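Local structure of DUF5642 domain-containing protein (Mycobacterium smegmatis, 4TMD) at residues Glu20-Ile31 / Gln66-Glu77; Gly78-Ser89 / Asn157-Leu167. The protein is of unknown function but is probably an exported lipoprotein with a domain related to the Mog1p/PsbP superfamily. One frame throughout, in Å; residues are numbered along the deposited sequence.

Contacts 1 and 2 are successive steps across one antiparallel sheet, their centres about 8 Å apart. In contact 1 the outermost strand 22-30 is laid along strand 67-76; in contact 2 strand 79-88, which follows 67-76 through a tight connection, pairs with strand 158-166 from late in the chain. The seam between the contacts is itself hydrogen-bonded: Thr72 O lies 2.6 Å from Val83 N and Ala74 N lies 2.8 Å from Phe81 O. Contact 2, its centre about 5 Å from that of the chain, is the more buried; contact 1, centred about 12 Å out, carries the sheet to its margin. No active site or ligand is known here.

Contact 1: Glu20-Ile31 / Gln66-Glu77; sequences EFKVSEVAPTGI and QGNMAATAAEGE
Lys22, Ser24 and Val26 each pair twice through the backbone with Glu75, Ala73 and Ala71, a ladder of six hydrogen bonds of which Lys22 N to Glu75 O (2.8 Å, 168° at the hydrogen) is representative. Beyond Val26 the register slips by one residue, a beta bulge at the corner made by Pro28; bonding resumes between Thr29 and Met69, where Met69 N approaches Thr29 O at 2.7 Å. Ile31 N then reaches Gly67 O from above the carbonyl plane. Water 3 donates to both Glu25 OE1 and Thr72 OG1, joining two polar side chains that also have partners beyond the strands: Lys14 forms a salt bridge with Glu25, and Thr72 OG1 is hydrogen-bonded to Val10 O. This is the edge of the antiparallel sheet of the DUF5642 domain, with strand 22-30 its outermost member, which suits the polar and small residues along it. On the face bearing Ser24 and Val26, alanines are short enough to sit close: Val26 CB rests 4.0 Å from Ala71 CB. On the other face Val23 CG2 meets Ala74 CB, also touched by Phe21 CD1 at 3.8 Å. The Phe21 ring also reaches the backbone of Gly76, which, having no side chain, lets CE1 of Phe21 come to 3.2 Å from Gly76 O. With chi1 of Ile31 at 54°, its CG2 lies beside the backbone N and is set against Gly67 C at 3.4 Å, a glycine that offers bare backbone. Nearby, Met69 bends at chi3 (73°) to lay CE 3.9 Å from Ile31 CA.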
loop_
_atom_site.group_PDB
_atom_site.type_symbol
_atom_site.label_atom_id
_atom_site.label_comp_id
_atom_site.label_asym_id
_atom_site.label_seq_id
_atom_site.Cartn_x
_atom_site.Cartn_y
_atom_site.Cartn_z
ATOM N N GLU A 20 -9.482 20.762 1.097
ATOM C CA GLU A 20 -10.453 19.880 0.447
ATOM C C GLU A 20 -10.310 18.435 0.929
ATOM O O GLU A 20 -11.091 17.558 0.561
ATOM C CB GLU A 20 -10.315 19.941 -1.081
ATOM C CG GLU A 20 -9.124 19.199 -1.657
ATOM C CD GLU A 20 -7.913 20.099 -1.886
ATOM O OE1 GLU A 20 -7.582 20.911 -0.991
ATOM O OE2 GLU A 20 -7.290 19.987 -2.968
ATOM N N PHE A 21 -9.316 18.179 1.769
ATOM C CA PHE A 21 -9.132 16.835 2.288
ATOM C C PHE A 21 -9.528 16.751 3.733
ATOM O O PHE A 21 -9.252 17.657 4.523
ATOM C CB PHE A 21 -7.678 16.381 2.139
ATOM C CG PHE A 21 -7.328 15.948 0.764
ATOM C CD1 PHE A 21 -7.466 14.614 0.388
ATOM C CD2 PHE A 21 -6.858 16.868 -0.165
ATOM C CE1 PHE A 21 -7.148 14.216 -0.896
ATOM C CE2 PHE A 21 -6.535 16.473 -1.452
ATOM C CZ PHE A 21 -6.680 15.154 -1.818
ATOM N N LYS A 22 -10.166 15.642 4.079
ATOM C CA LYS A 22 -10.370 15.318 5.467
ATOM C C LYS A 22 -9.261 14.379 5.917
ATOM O O LYS A 22 -9.107 13.290 5.372
ATOM C CB LYS A 22 -11.731 14.667 5.687
ATOM C CG LYS A 22 -11.984 14.437 7.146
ATOM C CD LYS A 22 -13.283 13.743 7.360
ATOM C CE LYS A 22 -13.563 13.607 8.815
ATOM N NZ LYS A 22 -14.637 12.612 9.011
ATOM N N VAL A 23 -8.500 14.797 6.919
ATOM C CA VAL A 23 -7.322 14.037 7.347
ATOM C C VAL A 23 -7.555 13.358 8.691
ATOM O O VAL A 23 -8.195 13.922 9.571
ATOM C CB VAL A 23 -6.089 14.957 7.432
ATOM C CG1 VAL A 23 -4.918 14.263 8.113
ATOM C CG2 VAL A 23 -5.706 15.433 6.042
ATOM N N SER A 24 -7.046 12.141 8.837
ATOM C CA SER A 24 -7.061 11.432 10.114
ATOM C C SER A 24 -5.699 10.790 10.368
ATOM O O SER A 24 -4.847 10.745 9.477
ATOM C CB SER A 24 -8.151 10.362 10.131
ATOM O OG SER A 24 -7.959 9.438 9.069
ATOM N N GLU A 25 -5.508 10.280 11.583
ATOM C CA GLU A 25 -4.231 9.714 11.977
ATOM C C GLU A 25 -4.417 8.478 12.820
ATOM O O GLU A 25 -5.435 8.325 13.502
ATOM C CB GLU A 25 -3.408 10.734 12.765
ATOM C CG GLU A 25 -3.218 12.065 12.082
ATOM C CD GLU A 25 -2.625 13.088 13.014
ATOM O OE1 GLU A 25 -1.400 13.035 13.235
ATOM O OE2 GLU A 25 -3.377 13.949 13.523
ATOM N N VAL A 26 -3.427 7.593 12.758
ATOM C CA VAL A 26 -3.299 6.491 13.697
ATOM C C VAL A 26 -1.975 6.700 14.421
ATOM O O VAL A 26 -0.914 6.695 13.795
ATOM C CB VAL A 26 -3.319 5.106 13.009
ATOM C CG1 VAL A 26 -3.032 3.987 14.023
ATOM C CG2 VAL A 26 -4.631 4.866 12.296
ATOM N N ALA A 27 -2.040 6.926 15.729
ATOM C CA ALA A 27 -0.843 7.084 16.547
ATOM C C ALA A 27 -0.083 5.769 16.613
ATOM O O ALA A 27 -0.662 4.711 16.383
ATOM C CB ALA A 27 -1.221 7.557 17.946
ATOM N N PRO A 28 1.226 5.828 16.909
ATOM C CA PRO A 28 2.018 4.595 16.956
ATOM C C PRO A 28 1.438 3.540 17.894
ATOM O O PRO A 28 1.077 3.836 19.029
ATOM C CB PRO A 28 3.380 5.080 17.442
ATOM C CG PRO A 28 3.466 6.469 16.902
ATOM C CD PRO A 28 2.074 7.028 17.016
ATOM N N THR A 29 1.329 2.321 17.385
ATOM C CA THR A 29 0.733 1.208 18.108
ATOM C C THR A 29 1.272 -0.085 17.515
ATOM O O THR A 29 1.743 -0.085 16.374
ATOM C CB THR A 29 -0.810 1.238 18.017
ATOM O OG1 THR A 29 -1.342 -0.021 18.437
ATOM C CG2 THR A 29 -1.248 1.481 16.590
ATOM N N GLY A 30 1.209 -1.181 18.273
ATOM C CA GLY A 30 1.661 -2.481 17.791
ATOM C C GLY A 30 1.122 -2.834 16.408
ATOM O O GLY A 30 0.024 -2.419 16.047
ATOM N N ILE A 31 1.889 -3.586 15.622
ATOM C CA ILE A 31 1.474 -3.889 14.258
ATOM C C ILE A 31 0.290 -4.840 14.223
ATOM O O ILE A 31 0.116 -5.672 15.105
ATOM C CB ILE A 31 2.596 -4.538 13.410
ATOM C CG1 ILE A 31 3.142 -5.777 14.115
ATOM C CG2 ILE A 31 3.692 -3.549 13.071
ATOM C CD1 ILE A 31 3.780 -6.767 13.160
ATOM N N GLN A 66 7.234 -8.741 15.111
ATOM C CA GLN A 66 6.903 -7.759 16.121
ATOM C C GLN A 66 7.256 -6.377 15.591
ATOM O O GLN A 66 8.196 -6.216 14.804
ATOM C CB GLN A 66 7.634 -8.056 17.419
ATOM C CG GLN A 66 7.654 -9.533 17.743
ATOM C CD GLN A 66 8.260 -9.811 19.094
ATOM O OE1 GLN A 66 7.742 -9.361 20.122
ATOM N NE2 GLN A 66 9.373 -10.551 19.106
ATOM N N GLY A 67 6.488 -5.381 16.006
ATOM C CA GLY A 67 6.749 -4.024 15.580
ATOM C C GLY A 67 5.584 -3.086 15.822
ATOM O O GLY A 67 4.561 -3.464 16.394
ATOM N N ASN A 68 5.754 -1.853 15.363
ATOM C CA ASN A 68 4.781 -0.797 15.557
ATOM C C ASN A 68 4.433 -0.159 14.214
ATOM O O ASN A 68 5.201 -0.261 13.255
ATOM C CB ASN A 68 5.326 0.250 16.529
ATOM C CG ASN A 68 5.584 -0.320 17.917
ATOM O OD1 ASN A 68 4.744 -1.022 18.471
ATOM N ND2 ASN A 68 6.753 -0.029 18.474
ATOM N N MET A 69 3.269 0.486 14.162
ATOM C CA MET A 69 2.788 1.177 12.969
ATOM C C MET A 69 2.167 2.498 13.366
ATOM O O MET A 69 1.638 2.639 14.463
ATOM C CB MET A 69 1.758 0.325 12.223
ATOM C CG MET A 69 0.634 -0.095 13.134
ATOM S SD MET A 69 -0.919 -0.485 12.322
ATOM C CE MET A 69 -0.575 -2.038 11.562
ATOM N N ALA A 70 2.253 3.468 12.470
ATOM C CA ALA A 70 1.555 4.739 12.591
ATOM C C ALA A 70 1.049 5.089 11.206
ATOM O O ALA A 70 1.648 4.680 10.214
ATOM C CB ALA A 70 2.486 5.842 13.124
ATOM N N ALA A 71 -0.022 5.865 11.116
ATOM C CA ALA A 71 -0.551 6.191 9.806
ATOM C C ALA A 71 -1.125 7.600 9.723
ATOM O O ALA A 71 -1.498 8.210 10.729
ATOM C CB ALA A 71 -1.597 5.173 9.401
ATOM N N THR A 72 -1.124 8.129 8.506
ATOM C CA THR A 72 -1.832 9.352 8.189
ATOM C C THR A 72 -2.722 9.031 6.995
ATOM O O THR A 72 -2.252 8.447 6.016
ATOM C CB THR A 72 -0.892 10.510 7.859
ATOM O OG1 THR A 72 -0.168 10.884 9.040
ATOM C CG2 THR A 72 -1.699 11.722 7.373
ATOM N N ALA A 73 -4.004 9.370 7.084
ATOM C CA ALA A 73 -4.918 9.093 5.974
ATOM C C ALA A 73 -5.682 10.350 5.589
ATOM O O ALA A 73 -5.884 11.238 6.421
ATOM C CB ALA A 73 -5.866 7.980 6.345
ATOM N N ALA A 74 -6.088 10.441 4.327
ATOM C CA ALA A 74 -6.801 11.622 3.833
ATOM C C ALA A 74 -7.839 11.229 2.807
ATOM O O ALA A 74 -7.574 10.389 1.953
ATOM C CB ALA A 74 -5.851 12.612 3.221
ATOM N N GLU A 75 -9.010 11.858 2.873
ATOM C CA GLU A 75 -10.058 11.614 1.891
ATOM C C GLU A 75 -10.481 12.928 1.276
ATOM O O GLU A 75 -10.757 13.882 2.003
ATOM C CB GLU A 75 -11.254 10.917 2.537
ATOM C CG GLU A 75 -10.872 9.647 3.264
ATOM C CD GLU A 75 -12.061 8.738 3.512
ATOM O OE1 GLU A 75 -13.205 9.212 3.390
ATOM O OE2 GLU A 75 -11.846 7.544 3.802
ATOM N N GLY A 76 -10.507 12.984 -0.055
ATOM C CA GLY A 76 -10.900 14.192 -0.765
ATOM C C GLY A 76 -10.513 14.122 -2.229
ATOM O O GLY A 76 -9.703 13.281 -2.601
ATOM N N GLU A 77 -11.074 15.013 -3.049
ATOM C CA GLU A 77 -10.895 14.984 -4.499
ATOM C C GLU A 77 -11.206 13.589 -5.068
ATOM O O GLU A 77 -10.555 13.133 -6.001
ATOM C CB GLU A 77 -9.468 15.406 -4.884
ATOM C CG GLU A 77 -9.100 16.866 -4.563
ATOM C CD GLU A 77 -9.671 17.874 -5.566
ATOM O OE1 GLU A 77 -10.046 17.465 -6.689
ATOM O OE2 GLU A 77 -9.741 19.081 -5.229
HETATM O O HOH W 1 -12.844 16.967 -1.688
HETATM O O HOH W 2 -13.041 15.903 1.962
HETATM O O HOH W 3 -0.033 10.657 12.131
#

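Contact 2: Gly78-Ser89 / Asn157-Leu167; sequences GNRFIVMAVETS and NYMVIVTANPL
Glu87 and Tyr158 run alongside each other, with Glu87 CG above one face of the Tyr158 ring, 4.0 Å from its centroid and nearer the ring's periphery than its middle: a CH-pi contact. CG of Glu87 stands opposite its backbone N (chi1 -175°) and the chain runs on extended, carrying its aliphatic part along the ring. On the same face of the sheet, small Ala164 offsets bulky Phe81, its CB 3.7 Å from Phe81 CD1, while Val83 and Val162 meet as equals, their CG2 atoms 4.0 Å apart. Helix 179-194 covers this face, Leu185 against Phe81 and Ala189 against Val83 and Val160. On the other face Met84, bent at chi3 (-69°), carries its CE across to 4.0 Å from Ile161 CB; its flexible thioether suits this turn, and Leu35 and Leu36 pack on it too. At the far end Leu167 drapes over the Asn79 backbone, its CD2 3.9 Å from Arg80 CB. Gly78 O takes Leu167 N and Asn79 ND2 from opposite faces of its plane, so this end is held from two sides; Lys176 O also bonds Asn79 ND2, and Asp178 N its OD1. Ten backbone hydrogen bonds, Met84 N to Ile161 O (2.8 Å) nearly straight, make this a regular antiparallel pair in a helix-backed sheet, consistent with the alpha+beta architecture of the Mog1p/PsbP superfamily.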
loop_
_atom_site.group_PDB
_atom_site.type_symbol
_atom_site.label_atom_id
_atom_site.label_comp_id
_atom_site.label_asym_id
_atom_site.label_seq_id
_atom_site.Cartn_x
_atom_site.Cartn_y
_atom_site.Cartn_z
ATOM N N GLY A 78 -12.178 12.903 -4.480
ATOM C CA GLY A 78 -12.609 11.614 -4.988
ATOM C C GLY A 78 -11.667 10.458 -4.699
ATOM O O GLY A 78 -11.866 9.348 -5.200
ATOM N N ASN A 79 -10.628 10.717 -3.909
ATOM C CA ASN A 79 -9.658 9.684 -3.539
ATOM C C ASN A 79 -9.526 9.526 -2.041
ATOM O O ASN A 79 -9.816 10.445 -1.291
ATOM C CB ASN A 79 -8.270 10.005 -4.090
ATOM C CG ASN A 79 -8.160 9.814 -5.579
ATOM O OD1 ASN A 79 -7.088 9.991 -6.141
ATOM N ND2 ASN A 79 -9.261 9.456 -6.230
ATOM N N ARG A 80 -9.054 8.359 -1.622
ATOM C CA ARG A 80 -8.542 8.153 -0.282
ATOM C C ARG A 80 -7.057 7.774 -0.370
ATOM O O ARG A 80 -6.676 6.910 -1.169
ATOM C CB ARG A 80 -9.329 7.061 0.434
ATOM C CG ARG A 80 -8.772 6.584 1.809
ATOM C CD ARG A 80 -9.642 5.408 2.278
ATOM N NE ARG A 80 -9.151 4.700 3.456
ATOM C CZ ARG A 80 -9.891 3.857 4.178
ATOM N NH1 ARG A 80 -11.157 3.629 3.844
ATOM N NH2 ARG A 80 -9.378 3.246 5.241
ATOM N N PHE A 81 -6.236 8.418 0.458
ATOM C CA PHE A 81 -4.819 8.073 0.603
ATOM C C PHE A 81 -4.542 7.628 2.019
ATOM O O PHE A 81 -4.912 8.320 2.966
ATOM C CB PHE A 81 -3.916 9.266 0.257
ATOM C CG PHE A 81 -4.128 9.790 -1.118
ATOM C CD1 PHE A 81 -3.437 9.253 -2.196
ATOM C CD2 PHE A 81 -5.044 10.813 -1.347
ATOM C CE1 PHE A 81 -3.653 9.727 -3.474
ATOM C CE2 PHE A 81 -5.269 11.284 -2.628
ATOM C CZ PHE A 81 -4.571 10.743 -3.698
ATOM N N ILE A 82 -3.912 6.471 2.169
ATOM C CA ILE A 82 -3.450 6.027 3.486
ATOM C C ILE A 82 -1.938 5.898 3.482
ATOM O O ILE A 82 -1.381 5.143 2.683
ATOM C CB ILE A 82 -4.052 4.681 3.877
ATOM C CG1 ILE A 82 -5.575 4.760 3.858
ATOM C CG2 ILE A 82 -3.526 4.241 5.275
ATOM C CD1 ILE A 82 -6.243 3.430 4.044
ATOM N N VAL A 83 -1.264 6.647 4.345
ATOM C CA VAL A 83 0.194 6.520 4.445
ATOM C C VAL A 83 0.554 5.815 5.762
ATOM O O VAL A 83 0.383 6.388 6.832
ATOM C CB VAL A 83 0.897 7.895 4.371
ATOM C CG1 VAL A 83 2.418 7.715 4.417
ATOM C CG2 VAL A 83 0.501 8.624 3.096
ATOM N N MET A 84 1.041 4.575 5.671
ATOM C CA MET A 84 1.398 3.791 6.853
ATOM C C MET A 84 2.911 3.624 6.968
ATOM O O MET A 84 3.575 3.309 5.983
ATOM C CB MET A 84 0.742 2.401 6.816
ATOM C CG MET A 84 -0.776 2.426 6.778
ATOM S SD MET A 84 -1.521 0.778 6.653
ATOM C CE MET A 84 -1.074 0.277 4.996
ATOM N N ALA A 85 3.435 3.860 8.169
ATOM C CA ALA A 85 4.854 3.650 8.464
ATOM C C ALA A 85 4.977 2.549 9.499
ATOM O O ALA A 85 4.318 2.597 10.541
ATOM C CB ALA A 85 5.521 4.940 8.976
ATOM N N VAL A 86 5.828 1.572 9.201
ATOM C CA VAL A 86 6.015 0.390 10.037
ATOM C C VAL A 86 7.483 0.215 10.412
ATOM O O VAL A 86 8.361 0.414 9.572
ATOM C CB VAL A 86 5.542 -0.882 9.306
ATOM C CG1 VAL A 86 5.882 -2.140 10.108
ATOM C CG2 VAL A 86 4.059 -0.814 9.024
ATOM N N GLU A 87 7.742 -0.132 11.671
ATOM C CA GLU A 87 9.087 -0.542 12.098
ATOM C C GLU A 87 8.968 -1.909 12.743
ATOM O O GLU A 87 8.149 -2.078 13.642
ATOM C CB GLU A 87 9.690 0.467 13.074
ATOM C CG GLU A 87 11.129 0.162 13.451
ATOM C CD GLU A 87 11.705 1.122 14.487
ATOM O OE1 GLU A 87 12.767 0.801 15.063
ATOM O OE2 GLU A 87 11.113 2.197 14.720
ATOM N N THR A 88 9.756 -2.881 12.276
ATOM C CA THR A 88 9.700 -4.251 12.792
ATOM C C THR A 88 11.038 -4.737 13.375
ATOM O O THR A 88 12.082 -4.157 13.121
ATOM C CB THR A 88 9.269 -5.234 11.699
ATOM O OG1 THR A 88 9.989 -4.953 10.494
ATOM C CG2 THR A 88 7.788 -5.091 11.424
ATOM N N SER A 89 11.001 -5.820 14.142
ATOM C CA SER A 89 12.201 -6.288 14.831
ATOM C C SER A 89 13.191 -6.917 13.854
ATOM O O SER A 89 14.369 -7.078 14.174
ATOM C CB SER A 89 11.842 -7.290 15.918
ATOM O OG SER A 89 11.355 -8.472 15.317
ATOM N N ASN A 157 14.844 -1.900 8.815
ATOM C CA ASN A 157 13.694 -2.537 9.444
ATOM C C ASN A 157 12.451 -1.655 9.353
ATOM O O ASN A 157 11.545 -1.752 10.179
ATOM C CB ASN A 157 14.013 -2.887 10.897
ATOM C CG ASN A 157 15.182 -3.864 11.012
ATOM O OD1 ASN A 157 15.620 -4.434 10.013
ATOM N ND2 ASN A 157 15.690 -4.054 12.220
ATOM N N TYR A 158 12.422 -0.795 8.340
ATOM C CA TYR A 158 11.281 0.086 8.143
ATOM C C TYR A 158 10.574 -0.265 6.864
ATOM O O TYR A 158 11.183 -0.662 5.866
ATOM C CB TYR A 158 11.697 1.561 8.102
ATOM C CG TYR A 158 12.148 2.118 9.425
ATOM C CD1 TYR A 158 11.246 2.721 10.287
ATOM C CD2 TYR A 158 13.490 2.048 9.811
ATOM C CE1 TYR A 158 11.657 3.237 11.502
ATOM C CE2 TYR A 158 13.914 2.555 11.037
ATOM C CZ TYR A 158 12.991 3.148 11.873
ATOM O OH TYR A 158 13.392 3.661 13.083
ATOM N N MET A 159 9.273 -0.067 6.872
ATOM C CA MET A 159 8.523 -0.207 5.640
ATOM C C MET A 159 7.489 0.886 5.615
ATOM O O MET A 159 6.865 1.133 6.640
ATOM C CB MET A 159 7.866 -1.580 5.565
ATOM C CG MET A 159 7.014 -1.782 4.344
ATOM S SD MET A 159 6.695 -3.546 4.103
ATOM C CE MET A 159 8.165 -4.037 3.210
ATOM N N VAL A 160 7.334 1.553 4.469
ATOM C CA VAL A 160 6.327 2.592 4.333
ATOM C C VAL A 160 5.403 2.185 3.210
ATOM O O VAL A 160 5.861 1.787 2.142
ATOM C CB VAL A 160 6.946 3.978 4.043
ATOM C CG1 VAL A 160 5.850 4.994 3.721
ATOM C CG2 VAL A 160 7.800 4.444 5.228
ATOM N N ILE A 161 4.103 2.249 3.461
ATOM C CA ILE A 161 3.129 1.831 2.472
ATOM C C ILE A 161 2.114 2.935 2.199
ATOM O O ILE A 161 1.430 3.401 3.115
ATOM C CB ILE A 161 2.363 0.573 2.914
ATOM C CG1 ILE A 161 3.332 -0.521 3.367
ATOM C CG2 ILE A 161 1.470 0.089 1.781
ATOM C CD1 ILE A 161 2.627 -1.793 3.735
ATOM N N VAL A 162 2.030 3.353 0.943
ATOM C CA VAL A 162 0.991 4.287 0.537
ATOM C C VAL A 162 -0.046 3.503 -0.253
ATOM O O VAL A 162 0.285 2.787 -1.206
ATOM C CB VAL A 162 1.558 5.470 -0.296
ATOM C CG1 VAL A 162 0.412 6.363 -0.848
ATOM C CG2 VAL A 162 2.529 6.297 0.563
ATOM N N THR A 163 -1.298 3.608 0.174
ATOM C CA THR A 163 -2.409 3.001 -0.550
ATOM C C THR A 163 -3.337 4.102 -1.040
ATOM O O THR A 163 -3.734 4.971 -0.261
ATOM C CB THR A 163 -3.190 2.014 0.331
ATOM O OG1 THR A 163 -2.289 1.015 0.837
ATOM C CG2 THR A 163 -4.286 1.339 -0.489
ATOM N N ALA A 164 -3.652 4.089 -2.331
ATOM C CA ALA A 164 -4.553 5.084 -2.913
ATOM C C ALA A 164 -5.703 4.380 -3.621
ATOM O O ALA A 164 -5.465 3.476 -4.414
ATOM C CB ALA A 164 -3.813 5.976 -3.885
ATOM N N ASN A 165 -6.939 4.794 -3.347
ATOM C CA ASN A 165 -8.106 4.167 -3.982
ATOM C C ASN A 165 -9.197 5.206 -4.276
ATOM O O ASN A 165 -9.288 6.211 -3.578
ATOM C CB ASN A 165 -8.654 3.047 -3.090
ATOM C CG ASN A 165 -9.288 3.578 -1.823
ATOM O OD1 ASN A 165 -8.628 3.739 -0.808
ATOM N ND2 ASN A 165 -10.572 3.880 -1.886
ATOM N N PRO A 166 -10.019 4.971 -5.317
ATOM C CA PRO A 166 -11.164 5.863 -5.546
ATOM C C PRO A 166 -12.134 5.784 -4.372
ATOM O O PRO A 166 -12.335 4.684 -3.845
ATOM C CB PRO A 166 -11.823 5.299 -6.818
ATOM C CG PRO A 166 -10.892 4.254 -7.351
ATOM C CD PRO A 166 -10.061 3.785 -6.187
ATOM N N LEU A 167 -12.699 6.909 -3.946
ATOM C CA LEU A 167 -13.823 6.856 -3.023
ATOM C C LEU A 167 -15.009 6.305 -3.814
ATOM O O LEU A 167 -15.343 6.820 -4.884
ATOM C CB LEU A 167 -14.161 8.227 -2.452
ATOM C CG LEU A 167 -13.161 8.910 -1.523
ATOM C CD1 LEU A 167 -13.598 10.344 -1.231
ATOM C CD2 LEU A 167 -13.011 8.129 -0.223
HETATM O O HOH W 4 -14.191 8.487 -6.324
#